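Local coordinates for glutathione S-transferase-like protein (Methylobacillus flagellatus, PDB 4GLT) that binds glutathione and is probably a glutathione transferase, at residues 109-114 against 168-173. Sequence-based numbering, arbitrary orientation.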
ATOM      1  N   LYS A 109       8.066 -13.304   8.366  1.00 57.93           N
ATOM      2  CA  LYS A 109       7.698 -11.895   8.214  1.00 60.57           C
ATOM      3  C   LYS A 109       7.256 -11.523   6.793  1.00 50.19           C
ATOM      4  O   LYS A 109       6.324 -10.739   6.588  1.00 50.06           O
ATOM      5  CB  LYS A 109       8.846 -11.002   8.683  1.00 57.97           C
ATOM      6  CG  LYS A 109       9.210  -9.916   7.703  1.00 54.42           C
ATOM      7  CD  LYS A 109       9.716  -8.671   8.402  1.00 61.90           C
ATOM      8  CE  LYS A 109      11.082  -8.881   9.012  1.00 71.09           C
ATOM      9  NZ  LYS A 109      11.550  -7.608   9.628  1.00 79.69           N
ATOM     10  N   ILE A 110       7.921 -12.090   5.801  1.00 56.85           N
ATOM     11  CA  ILE A 110       7.470 -11.909   4.433  1.00 54.00           C
ATOM     12  C   ILE A 110       6.121 -12.615   4.265  1.00 51.89           C
ATOM     13  O   ILE A 110       5.211 -12.106   3.611  1.00 58.23           O
ATOM     14  CB  ILE A 110       8.497 -12.459   3.428  1.00 62.06           C
ATOM     15  CG1 ILE A 110       9.804 -11.671   3.531  1.00 53.61           C
ATOM     16  CG2 ILE A 110       7.938 -12.394   2.016  1.00 62.35           C
ATOM     17  CD1 ILE A 110       9.705 -10.238   3.051  1.00 48.74           C
ATOM     18  N   ALA A 111       6.006 -13.796   4.865  1.00 59.29           N
ATOM     19  CA  ALA A 111       4.738 -14.498   4.884  1.00 53.72           C
ATOM     20  C   ALA A 111       3.645 -13.605   5.469  1.00 59.65           C
ATOM     21  O   ALA A 111       2.531 -13.560   4.943  1.00 65.51           O
ATOM     22  CB  ALA A 111       4.856 -15.798   5.663  1.00 55.10           C
ATOM     23  N   VAL A 112       3.965 -12.879   6.537  1.00 55.50           N
ATOM     24  CA  VAL A 112       2.983 -12.014   7.186  1.00 58.89           C
ATOM     25  C   VAL A 112       2.614 -10.837   6.315  1.00 57.41           C
ATOM     26  O   VAL A 112       1.438 -10.506   6.170  1.00 60.20           O
ATOM     27  CB  VAL A 112       3.474 -11.487   8.553  1.00 66.13           C
ATOM     28  CG1 VAL A 112       2.687 -10.253   8.976  1.00 41.64           C
ATOM     29  CG2 VAL A 112       3.352 -12.565   9.609  1.00 55.03           C
ATOM     30  N   ARG A 113       3.613 -10.201   5.722  1.00 56.69           N
ATOM     31  CA  ARG A 113       3.324  -9.028   4.898  1.00 52.45           C
ATOM     32  C   ARG A 113       2.624  -9.399   3.576  1.00 55.70           C
ATOM     33  O   ARG A 113       1.901  -8.585   3.004  1.00 55.43           O
ATOM     34  CB  ARG A 113       4.605  -8.223   4.669  1.00 49.45           C
ATOM     35  CG  ARG A 113       5.472  -8.144   5.918  1.00 64.08           C
ATOM     36  CD  ARG A 113       5.519  -6.750   6.534  1.00 64.92           C
ATOM     37  NE  ARG A 113       4.269  -5.997   6.427  1.00 56.82           N
ATOM     38  CZ  ARG A 113       4.137  -4.727   6.820  1.00 53.19           C
ATOM     39  NH1 ARG A 113       5.166  -4.077   7.342  1.00 51.13           N
ATOM     40  NH2 ARG A 113       2.979  -4.104   6.700  1.00 57.63           N
ATOM     41  N   ARG A 114       2.813 -10.634   3.110  1.00 52.05           N
ATOM     42  CA  ARG A 114       2.138 -11.104   1.896  1.00 48.58           C
ATOM     43  C   ARG A 114       0.636 -11.283   2.131  1.00 63.05           C
ATOM     44  O   ARG A 114      -0.204 -10.709   1.399  1.00 58.05           O
ATOM     45  CB  ARG A 114       2.783 -12.389   1.383  1.00 60.88           C
ATOM     46  CG  ARG A 114       2.510 -12.685  -0.083  1.00 55.81           C
ATOM     47  CD  ARG A 114       1.734 -13.978  -0.246  1.00 54.12           C
ATOM     48  NE  ARG A 114       0.297 -13.786  -0.142  1.00 67.36           N
ATOM     49  CZ  ARG A 114      -0.506 -14.528   0.611  1.00 53.74           C
ATOM     50  NH1 ARG A 114      -0.017 -15.517   1.343  1.00 51.71           N
ATOM     51  NH2 ARG A 114      -1.802 -14.269   0.631  1.00 58.16           N
ATOM     52  N   TRP A 168      -4.240 -20.016  12.572  1.00 64.76           N
ATOM     53  CA  TRP A 168      -3.991 -18.611  12.249  1.00 76.53           C
ATOM     54  C   TRP A 168      -3.245 -18.580  10.931  1.00 71.22           C
ATOM     55  O   TRP A 168      -2.821 -19.619  10.449  1.00 63.75           O
ATOM     56  CB  TRP A 168      -3.149 -17.907  13.315  1.00 75.57           C
ATOM     57  CG  TRP A 168      -3.804 -17.704  14.648  1.00 65.20           C
ATOM     58  CD1 TRP A 168      -3.423 -18.253  15.827  1.00 68.97           C
ATOM     59  CD2 TRP A 168      -4.930 -16.876  14.941  1.00 66.53           C
ATOM     60  NE1 TRP A 168      -4.239 -17.831  16.834  1.00 64.10           N
ATOM     61  CE2 TRP A 168      -5.178 -16.985  16.317  1.00 62.78           C
ATOM     62  CE3 TRP A 168      -5.756 -16.057  14.175  1.00 55.91           C
ATOM     63  CZ2 TRP A 168      -6.212 -16.308  16.940  1.00 58.99           C
ATOM     64  CZ3 TRP A 168      -6.780 -15.390  14.795  1.00 60.25           C
ATOM     65  CH2 TRP A 168      -7.001 -15.518  16.164  1.00 61.12           C
ATOM     66  N   CYS A 169      -3.120 -17.405  10.320  1.00 69.99           N
ATOM     67  CA  CYS A 169      -2.530 -17.312   8.988  1.00 59.36           C
ATOM     68  C   CYS A 169      -1.085 -17.784   8.877  1.00 61.92           C
ATOM     69  O   CYS A 169      -0.756 -18.526   7.970  1.00 57.91           O
ATOM     70  CB  CYS A 169      -2.585 -15.868   8.495  1.00 56.30           C
ATOM     71  SG  CYS A 169      -4.232 -15.225   8.202  1.00 56.04           S
ATOM     72  N   VAL A 170      -0.228 -17.386   9.804  1.00 61.04           N
ATOM     73  CA  VAL A 170       1.176 -17.746   9.692  1.00 55.23           C
ATOM     74  C   VAL A 170       1.698 -18.414  10.953  1.00 68.58           C
ATOM     75  O   VAL A 170       1.379 -18.013  12.069  1.00 64.95           O
ATOM     76  CB  VAL A 170       2.057 -16.512   9.404  1.00 70.16           C
ATOM     77  CG1 VAL A 170       3.532 -16.903   9.378  1.00 52.54           C
ATOM     78  CG2 VAL A 170       1.642 -15.838   8.103  1.00 60.30           C
ATOM     79  N   ASN A 171       2.498 -19.449  10.757  1.00 67.54           N
ATOM     80  CA  ASN A 171       3.292 -20.032  11.827  1.00 77.18           C
ATOM     81  C   ASN A 171       2.530 -20.462  13.070  1.00 79.64           C
ATOM     82  O   ASN A 171       3.128 -20.927  14.042  1.00 91.32           O
ATOM     83  CB  ASN A 171       4.460 -19.108  12.180  1.00 65.64           C
ATOM     84  CG  ASN A 171       5.707 -19.453  11.392  1.00 90.26           C
ATOM     85  OD1 ASN A 171       6.565 -18.603  11.144  1.00 73.15           O
ATOM     86  ND2 ASN A 171       5.805 -20.719  10.980  1.00 67.07           N
ATOM     87  N   GLU A 172       1.215 -20.358  12.957  1.00 61.66           N
ATOM     88  CA  GLU A 172       0.280 -20.644  14.020  1.00 61.77           C
ATOM     89  C   GLU A 172       0.256 -19.635  15.160  1.00 68.14           C
ATOM     90  O   GLU A 172      -0.033 -19.999  16.289  1.00 56.57           O
ATOM     91  CB  GLU A 172       0.513 -22.043  14.564  1.00 77.48           C
ATOM     92  CG  GLU A 172      -0.754 -22.868  14.611  1.00 78.95           C
ATOM     93  CD  GLU A 172      -1.139 -23.390  13.249  1.00 94.22           C
ATOM     94  OE1 GLU A 172      -0.228 -23.700  12.466  1.00100.06           O
ATOM     95  OE2 GLU A 172      -2.344 -23.490  12.958  1.00 90.24           O
ATOM     96  N   SER A 173       0.557 -18.371  14.868  1.00 63.29           N
ATOM     97  CA  SER A 173       0.491 -17.332  15.894  1.00 53.51           C
ATOM     98  C   SER A 173      -0.079 -16.029  15.399  1.00 67.96           C
ATOM     99  O   SER A 173       0.232 -15.564  14.299  1.00 66.68           O
ATOM    100  CB  SER A 173       1.842 -17.099  16.596  1.00 51.10           C
ATOM    101  OG  SER A 173       2.918 -17.157  15.681  1.00 68.10           O
TER
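Val170 O accepts a 2.9 Å hydrogen bond from Ser173 N, closing the type I' turn from Val170 to Ser173; Val170, its first residue, meets Ala111 and Val112 near the start of helix 106-133. The setting is the all-helical C-terminal domain of the glutathione S-transferase fold, where the loop between helices 142-162 and 176-191 comes back against the helix that opens the domain. The meeting itself is purely apolar. Val170 turns its CB toward the helix and spreads both methyls over it: CG1 lies 4.1 Å from Ala111 CB, while CG2 reaches the same CB at 4.0 Å. With CG1 anti to the backbone N (chi1 176°), Val170 CG2 is set beside that nitrogen and also packs on Val112. The two valine side chains cross at about a right angle. Trp115, one turn on from Ala111, touches Val170 as well, and Leu176 and Pro103 pack on Val112; both valines are buried. Just before the turn, Cys169 N is hydrogen-bonded to Asp178 OD1, tying the loop to helix 176-191. The glutathione site lies elsewhere; what is joined here is loop to helix, down to Val112 CG2 resting 4.0 Å from Val170 CG2.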